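PDB 1XOC: oligopeptide-binding protein AppA from Bacillus subtilis, which binds oligopeptides as the substrate-binding component of the APP ABC permease, which can replace the OPP system in sporulation and genetic competence. Local coordinates for residues Q20-P32 with L232-A244. Sequence-based numbering, arbitrary orientation.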
ATOM      1  N   GLN A  20      11.145   7.610 -29.304  1.00 33.03           N
ATOM      2  CA  GLN A  20      10.758   8.649 -28.376  1.00 32.39           C
ATOM      3  C   GLN A  20       9.417   9.205 -28.798  1.00 31.79           C
ATOM      4  O   GLN A  20       9.100   9.238 -29.981  1.00 31.60           O
ATOM      5  CB  GLN A  20      11.791   9.774 -28.364  1.00 32.05           C
ATOM      6  CG  GLN A  20      11.737  10.644 -27.156  1.00 32.11           C
ATOM      7  CD  GLN A  20      12.790  11.731 -27.195  1.00 30.50           C
ATOM      8  OE1 GLN A  20      13.921  11.522 -26.772  1.00 32.18           O
ATOM      9  NE2 GLN A  20      12.423  12.890 -27.701  1.00 25.58           N
ATOM     10  N   GLY A  21       8.611   9.622 -27.828  1.00 31.41           N
ATOM     11  CA  GLY A  21       7.366  10.300 -28.125  1.00 32.08           C
ATOM     12  C   GLY A  21       6.140   9.710 -27.453  1.00 32.55           C
ATOM     13  O   GLY A  21       6.145   8.579 -26.966  1.00 34.22           O
ATOM     14  N   GLY A  22       5.096  10.522 -27.402  1.00 32.61           N
ATOM     15  CA  GLY A  22       3.804  10.073 -26.936  1.00 33.19           C
ATOM     16  C   GLY A  22       3.462  10.507 -25.530  1.00 32.55           C
ATOM     17  O   GLY A  22       4.302  10.967 -24.742  1.00 32.70           O
ATOM     18  N   ASP A  23       2.187  10.343 -25.216  1.00 32.78           N
ATOM     19  CA  ASP A  23       1.619  10.796 -23.969  1.00 32.83           C
ATOM     20  C   ASP A  23       0.800   9.642 -23.365  1.00 33.06           C
ATOM     21  O   ASP A  23      -0.065   9.043 -24.021  1.00 33.46           O
ATOM     22  CB  ASP A  23       0.784  12.052 -24.229  1.00 33.86           C
ATOM     23  CG  ASP A  23       1.585  13.145 -24.931  1.00 35.26           C
ATOM     24  OD1 ASP A  23       2.413  13.814 -24.288  1.00 36.60           O
ATOM     25  OD2 ASP A  23       1.396  13.358 -26.159  1.00 38.36           O
ATOM     26  N   LEU A  24       1.111   9.283 -22.139  1.00 32.41           N
ATOM     27  CA  LEU A  24       0.338   8.251 -21.467  1.00 32.35           C
ATOM     28  C   LEU A  24      -0.623   8.947 -20.519  1.00 31.35           C
ATOM     29  O   LEU A  24      -0.237   9.875 -19.812  1.00 31.50           O
ATOM     30  CB  LEU A  24       1.231   7.260 -20.724  1.00 32.92           C
ATOM     31  CG  LEU A  24       0.588   5.912 -20.406  1.00 33.22           C
ATOM     32  CD1 LEU A  24       0.555   5.039 -21.637  1.00 34.74           C
ATOM     33  CD2 LEU A  24       1.342   5.271 -19.295  1.00 34.54           C
ATOM     34  N   VAL A  25      -1.879   8.516 -20.537  1.00 30.72           N
ATOM     35  CA  VAL A  25      -2.878   9.038 -19.622  1.00 29.75           C
ATOM     36  C   VAL A  25      -3.405   7.856 -18.822  1.00 28.94           C
ATOM     37  O   VAL A  25      -4.130   7.006 -19.337  1.00 28.67           O
ATOM     38  CB  VAL A  25      -4.011   9.790 -20.339  1.00 29.39           C
ATOM     39  CG1 VAL A  25      -5.009  10.346 -19.312  1.00 31.61           C
ATOM     40  CG2 VAL A  25      -3.451  10.909 -21.215  1.00 30.27           C
ATOM     41  N   VAL A  26      -2.993   7.832 -17.565  1.00 28.58           N
ATOM     42  CA  VAL A  26      -3.268   6.764 -16.600  1.00 29.19           C
ATOM     43  C   VAL A  26      -4.520   7.141 -15.813  1.00 29.36           C
ATOM     44  O   VAL A  26      -4.588   8.208 -15.180  1.00 30.44           O
ATOM     45  CB  VAL A  26      -2.080   6.588 -15.625  1.00 28.97           C
ATOM     46  CG1 VAL A  26      -2.331   5.524 -14.553  1.00 29.22           C
ATOM     47  CG2 VAL A  26      -0.811   6.300 -16.423  1.00 30.57           C
ATOM     48  N   GLY A  27      -5.512   6.261 -15.832  1.00 29.38           N
ATOM     49  CA  GLY A  27      -6.735   6.489 -15.044  1.00 28.52           C
ATOM     50  C   GLY A  27      -6.520   5.977 -13.630  1.00 29.69           C
ATOM     51  O   GLY A  27      -5.915   4.903 -13.429  1.00 31.09           O
ATOM     52  N   SER A  28      -6.926   6.758 -12.631  1.00 29.37           N
ATOM     53  CA  SER A  28      -6.812   6.319 -11.247  1.00 29.07           C
ATOM     54  C   SER A  28      -8.097   6.621 -10.530  1.00 28.98           C
ATOM     55  O   SER A  28      -8.654   7.722 -10.659  1.00 29.07           O
ATOM     56  CB  SER A  28      -5.690   7.054 -10.523  1.00 30.60           C
ATOM     57  OG  SER A  28      -5.716   6.703  -9.133  1.00 32.90           O
ATOM     58  N   ILE A  29      -8.553   5.688  -9.704  1.00 29.19           N
ATOM     59  CA  ILE A  29      -9.773   5.973  -8.904  1.00 29.00           C
ATOM     60  C   ILE A  29      -9.504   6.692  -7.586  1.00 29.37           C
ATOM     61  O   ILE A  29     -10.457   7.022  -6.872  1.00 29.79           O
ATOM     62  CB  ILE A  29     -10.609   4.708  -8.624  1.00 28.67           C
ATOM     63  CG1 ILE A  29      -9.870   3.723  -7.720  1.00 29.54           C
ATOM     64  CG2 ILE A  29     -11.042   4.081  -9.961  1.00 30.78           C
ATOM     65  CD1 ILE A  29     -10.773   2.588  -7.187  1.00 30.40           C
ATOM     66  N   GLY A  30      -8.248   6.945  -7.257  1.00 29.15           N
ATOM     67  CA  GLY A  30      -7.890   7.649  -6.014  1.00 29.60           C
ATOM     68  C   GLY A  30      -6.923   8.803  -6.271  1.00 30.38           C
ATOM     69  O   GLY A  30      -5.962   8.653  -6.999  1.00 32.02           O
ATOM     70  N   GLU A  31      -7.209   9.959  -5.685  1.00 29.83           N
ATOM     71  CA  GLU A  31      -6.312  11.106  -5.808  1.00 28.71           C
ATOM     72  C   GLU A  31      -5.221  11.069  -4.765  1.00 28.68           C
ATOM     73  O   GLU A  31      -5.505  10.792  -3.600  1.00 28.35           O
ATOM     74  CB  GLU A  31      -7.098  12.398  -5.655  1.00 28.24           C
ATOM     75  CG  GLU A  31      -6.330  13.641  -6.038  1.00 28.09           C
ATOM     76  CD  GLU A  31      -7.233  14.829  -6.226  1.00 28.19           C
ATOM     77  OE1 GLU A  31      -8.414  14.792  -5.783  1.00 36.61           O
ATOM     78  OE2 GLU A  31      -6.740  15.811  -6.811  1.00 28.18           O
ATOM     79  N   PRO A  32      -3.965  11.375  -5.164  1.00 28.95           N
ATOM     80  CA  PRO A  32      -2.920  11.493  -4.159  1.00 29.44           C
ATOM     81  C   PRO A  32      -3.146  12.602  -3.137  1.00 27.62           C
ATOM     82  O   PRO A  32      -4.011  13.530  -3.318  1.00 28.18           O
ATOM     83  CB  PRO A  32      -1.661  11.807  -4.986  1.00 29.29           C
ATOM     84  CG  PRO A  32      -1.974  11.339  -6.357  1.00 32.12           C
ATOM     85  CD  PRO A  32      -3.433  11.617  -6.527  1.00 29.76           C
ATOM     86  N   LEU A 232     -11.654   4.881 -21.127  1.00 29.94           N
ATOM     87  CA  LEU A 232     -10.743   3.961 -21.786  1.00 30.46           C
ATOM     88  C   LEU A 232     -11.247   3.562 -23.177  1.00 30.92           C
ATOM     89  O   LEU A 232     -10.494   3.588 -24.157  1.00 30.64           O
ATOM     90  CB  LEU A 232     -10.584   2.718 -20.906  1.00 30.04           C
ATOM     91  CG  LEU A 232      -9.466   1.784 -21.323  1.00 30.28           C
ATOM     92  CD1 LEU A 232      -8.099   2.377 -21.210  1.00 30.87           C
ATOM     93  CD2 LEU A 232      -9.556   0.506 -20.461  1.00 31.24           C
ATOM     94  N   GLN A 233     -12.523   3.201 -23.262  1.00 31.52           N
ATOM     95  CA  GLN A 233     -13.169   2.909 -24.548  1.00 32.31           C
ATOM     96  C   GLN A 233     -13.044   4.077 -25.531  1.00 32.67           C
ATOM     97  O   GLN A 233     -12.807   3.874 -26.719  1.00 33.43           O
ATOM     98  CB  GLN A 233     -14.644   2.573 -24.338  1.00 32.03           C
ATOM     99  CG  GLN A 233     -15.364   2.134 -25.619  1.00 33.36           C
ATOM    100  CD  GLN A 233     -16.785   1.675 -25.361  1.00 36.16           C
ATOM    101  OE1 GLN A 233     -17.223   0.637 -25.882  1.00 42.41           O
ATOM    102  NE2 GLN A 233     -17.526   2.451 -24.559  1.00 42.22           N
ATOM    103  N   ALA A 234     -13.213   5.293 -25.023  1.00 32.70           N
ATOM    104  CA  ALA A 234     -13.234   6.493 -25.863  1.00 32.98           C
ATOM    105  C   ALA A 234     -11.844   6.977 -26.230  1.00 32.96           C
ATOM    106  O   ALA A 234     -11.704   7.810 -27.114  1.00 34.17           O
ATOM    107  CB  ALA A 234     -13.995   7.617 -25.158  1.00 32.66           C
ATOM    108  N   GLY A 235     -10.812   6.492 -25.564  1.00 32.66           N
ATOM    109  CA  GLY A 235      -9.463   6.993 -25.786  1.00 32.86           C
ATOM    110  C   GLY A 235      -9.081   8.210 -24.982  1.00 32.55           C
ATOM    111  O   GLY A 235      -8.025   8.787 -25.203  1.00 34.24           O
ATOM    112  N   ASP A 236      -9.897   8.573 -24.003  1.00 32.64           N
ATOM    113  CA  ASP A 236      -9.599   9.696 -23.123  1.00 32.75           C
ATOM    114  C   ASP A 236      -8.561   9.332 -22.045  1.00 31.99           C
ATOM    115  O   ASP A 236      -7.880  10.203 -21.524  1.00 31.94           O
ATOM    116  CB  ASP A 236     -10.895  10.219 -22.499  1.00 33.46           C
ATOM    117  CG  ASP A 236     -11.820  10.826 -23.535  1.00 36.99           C
ATOM    118  OD1 ASP A 236     -11.313  11.640 -24.326  1.00 38.79           O
ATOM    119  OD2 ASP A 236     -13.021  10.460 -23.582  1.00 41.61           O
ATOM    120  N   ILE A 237      -8.483   8.043 -21.699  1.00 30.41           N
ATOM    121  CA  ILE A 237      -7.340   7.491 -20.988  1.00 29.97           C
ATOM    122  C   ILE A 237      -6.860   6.306 -21.809  1.00 29.23           C
ATOM    123  O   ILE A 237      -7.617   5.744 -22.614  1.00 28.12           O
ATOM    124  CB  ILE A 237      -7.663   7.059 -19.526  1.00 30.55           C
ATOM    125  CG1 ILE A 237      -8.675   5.919 -19.450  1.00 29.12           C
ATOM    126  CG2 ILE A 237      -8.174   8.265 -18.725  1.00 28.95           C
ATOM    127  CD1 ILE A 237      -8.933   5.390 -18.036  1.00 30.74           C
ATOM    128  N   ASN A 238      -5.601   5.923 -21.593  1.00 28.90           N
ATOM    129  CA  ASN A 238      -5.034   4.812 -22.336  1.00 29.35           C
ATOM    130  C   ASN A 238      -4.272   3.819 -21.488  1.00 29.46           C
ATOM    131  O   ASN A 238      -3.619   2.914 -22.044  1.00 28.92           O
ATOM    132  CB  ASN A 238      -4.193   5.321 -23.517  1.00 30.22           C
ATOM    133  CG  ASN A 238      -3.085   6.252 -23.108  1.00 30.52           C
ATOM    134  OD1 ASN A 238      -2.629   6.251 -21.990  1.00 32.16           O
ATOM    135  ND2 ASN A 238      -2.617   7.049 -24.055  1.00 34.99           N
ATOM    136  N   PHE A 239      -4.375   3.925 -20.160  1.00 29.49           N
ATOM    137  CA  PHE A 239      -3.760   2.957 -19.247  1.00 29.14           C
ATOM    138  C   PHE A 239      -4.629   2.869 -17.995  1.00 29.92           C
ATOM    139  O   PHE A 239      -4.941   3.904 -17.387  1.00 28.72           O
ATOM    140  CB  PHE A 239      -2.333   3.388 -18.908  1.00 29.60           C
ATOM    141  CG  PHE A 239      -1.517   2.327 -18.203  1.00 30.19           C
ATOM    142  CD1 PHE A 239      -1.638   2.140 -16.818  1.00 31.20           C
ATOM    143  CD2 PHE A 239      -0.644   1.499 -18.913  1.00 30.27           C
ATOM    144  CE1 PHE A 239      -0.890   1.183 -16.158  1.00 31.38           C
ATOM    145  CE2 PHE A 239       0.108   0.496 -18.268  1.00 30.18           C
ATOM    146  CZ  PHE A 239      -0.030   0.318 -16.889  1.00 29.99           C
ATOM    147  N   PHE A 240      -5.052   1.657 -17.627  1.00 29.74           N
ATOM    148  CA  PHE A 240      -6.022   1.505 -16.537  1.00 29.71           C
ATOM    149  C   PHE A 240      -6.053   0.070 -16.044  1.00 29.99           C
ATOM    150  O   PHE A 240      -5.971  -0.855 -16.847  1.00 29.27           O
ATOM    151  CB  PHE A 240      -7.430   1.938 -17.009  1.00 29.99           C
ATOM    152  CG  PHE A 240      -8.432   2.024 -15.898  1.00 29.78           C
ATOM    153  CD1 PHE A 240      -8.180   2.821 -14.809  1.00 30.61           C
ATOM    154  CD2 PHE A 240      -9.566   1.252 -15.898  1.00 30.15           C
ATOM    155  CE1 PHE A 240      -9.100   2.884 -13.761  1.00 32.99           C
ATOM    156  CE2 PHE A 240     -10.482   1.299 -14.818  1.00 30.19           C
ATOM    157  CZ  PHE A 240     -10.237   2.100 -13.779  1.00 29.00           C
ATOM    158  N   ASN A 241      -6.236  -0.104 -14.723  1.00 30.32           N
ATOM    159  CA  ASN A 241      -6.486  -1.403 -14.100  1.00 30.37           C
ATOM    160  C   ASN A 241      -7.968  -1.709 -14.173  1.00 30.79           C
ATOM    161  O   ASN A 241      -8.764  -1.221 -13.355  1.00 30.12           O
ATOM    162  CB  ASN A 241      -6.024  -1.371 -12.642  1.00 31.27           C
ATOM    163  CG  ASN A 241      -6.018  -2.759 -11.979  1.00 32.87           C
ATOM    164  OD1 ASN A 241      -6.450  -3.772 -12.554  1.00 32.87           O
ATOM    165  ND2 ASN A 241      -5.517  -2.788 -10.745  1.00 39.32           N
ATOM    166  N   VAL A 242      -8.350  -2.468 -15.181  1.00 29.56           N
ATOM    167  CA  VAL A 242      -9.746  -2.766 -15.445  1.00 30.53           C
ATOM    168  C   VAL A 242     -10.305  -3.747 -14.422  1.00 30.95           C
ATOM    169  O   VAL A 242      -9.737  -4.829 -14.228  1.00 30.08           O
ATOM    170  CB  VAL A 242      -9.905  -3.415 -16.849  1.00 30.43           C
ATOM    171  CG1 VAL A 242     -11.347  -3.771 -17.129  1.00 32.69           C
ATOM    172  CG2 VAL A 242      -9.315  -2.496 -17.908  1.00 32.79           C
ATOM    173  N   PRO A 243     -11.449  -3.423 -13.803  1.00 31.86           N
ATOM    174  CA  PRO A 243     -12.102  -4.415 -12.930  1.00 31.54           C
ATOM    175  C   PRO A 243     -12.375  -5.730 -13.650  1.00 31.57           C
ATOM    176  O   PRO A 243     -12.749  -5.729 -14.818  1.00 31.15           O
ATOM    177  CB  PRO A 243     -13.441  -3.746 -12.590  1.00 32.37           C
ATOM    178  CG  PRO A 243     -13.171  -2.293 -12.699  1.00 32.59           C
ATOM    179  CD  PRO A 243     -12.206  -2.155 -13.844  1.00 31.95           C
ATOM    180  N   ALA A 244     -12.247  -6.853 -12.949  1.00 32.23           N
ATOM    181  CA  ALA A 244     -12.452  -8.168 -13.588  1.00 32.63           C
ATOM    182  C   ALA A 244     -13.799  -8.329 -14.280  1.00 33.37           C
ATOM    183  O   ALA A 244     -13.895  -8.972 -15.331  1.00 34.32           O
ATOM    184  CB  ALA A 244     -12.285  -9.286 -12.577  1.00 32.91           C
TER
HETATM  185  O   HOH W   1      -5.675   2.199 -12.891  1.00 25.40           O
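Asn238 grips the outer edge of strand 23-28 with its carboxamide, which spans two peptide groups. Its ND2 donates to Asp23 O at 3.2 Å, the acceptor lying close to the amide plane, while OD1 receives Val25 N at 2.8 Å in a nearly straight bond whose donor is tilted from the carbonyl plane. The side chain reaches both because CG sits between the backbone N and the carbonyl carbon (chi1 57°), turning the amide back along the strand. Backbone bonds continue the attachment: Val25 O takes Asn238 N at 2.9 Å and, weakly, Phe239 N, and Gly27 N donates to Phe239 O at 2.9 Å. Were Asn238 an alanine, Val25 N and Asp23 O would probably lose these partners and the start of the strand its side-chain hold.

Packing is tightest at Gly27, where a side chain would run into Ile237 CD1, and where the Phe240 ring turns its edge to Gly27 O, with CD1 at 3.4 Å. The Val25 and Ile237 side chains cross at about a right angle, CG1 meeting CG2 at 3.8 Å, and Phe239 CB rests against Leu24 and Val26. Asp23 and Asp236 mark the solvent side; past Gly27, a water links Gly27 O to Asn241 N.

Strand 23-28 borders one sheet, whereas strand 240-241 belongs to another; beyond their junction Ile29 and Asn241 pack on the bound peptide. Directional bonds set the register and apolar groups fill in around them, the Asn238 carboxamide acting as a peptide group that extends the pairing beyond the single Val26-Phe239 bridge.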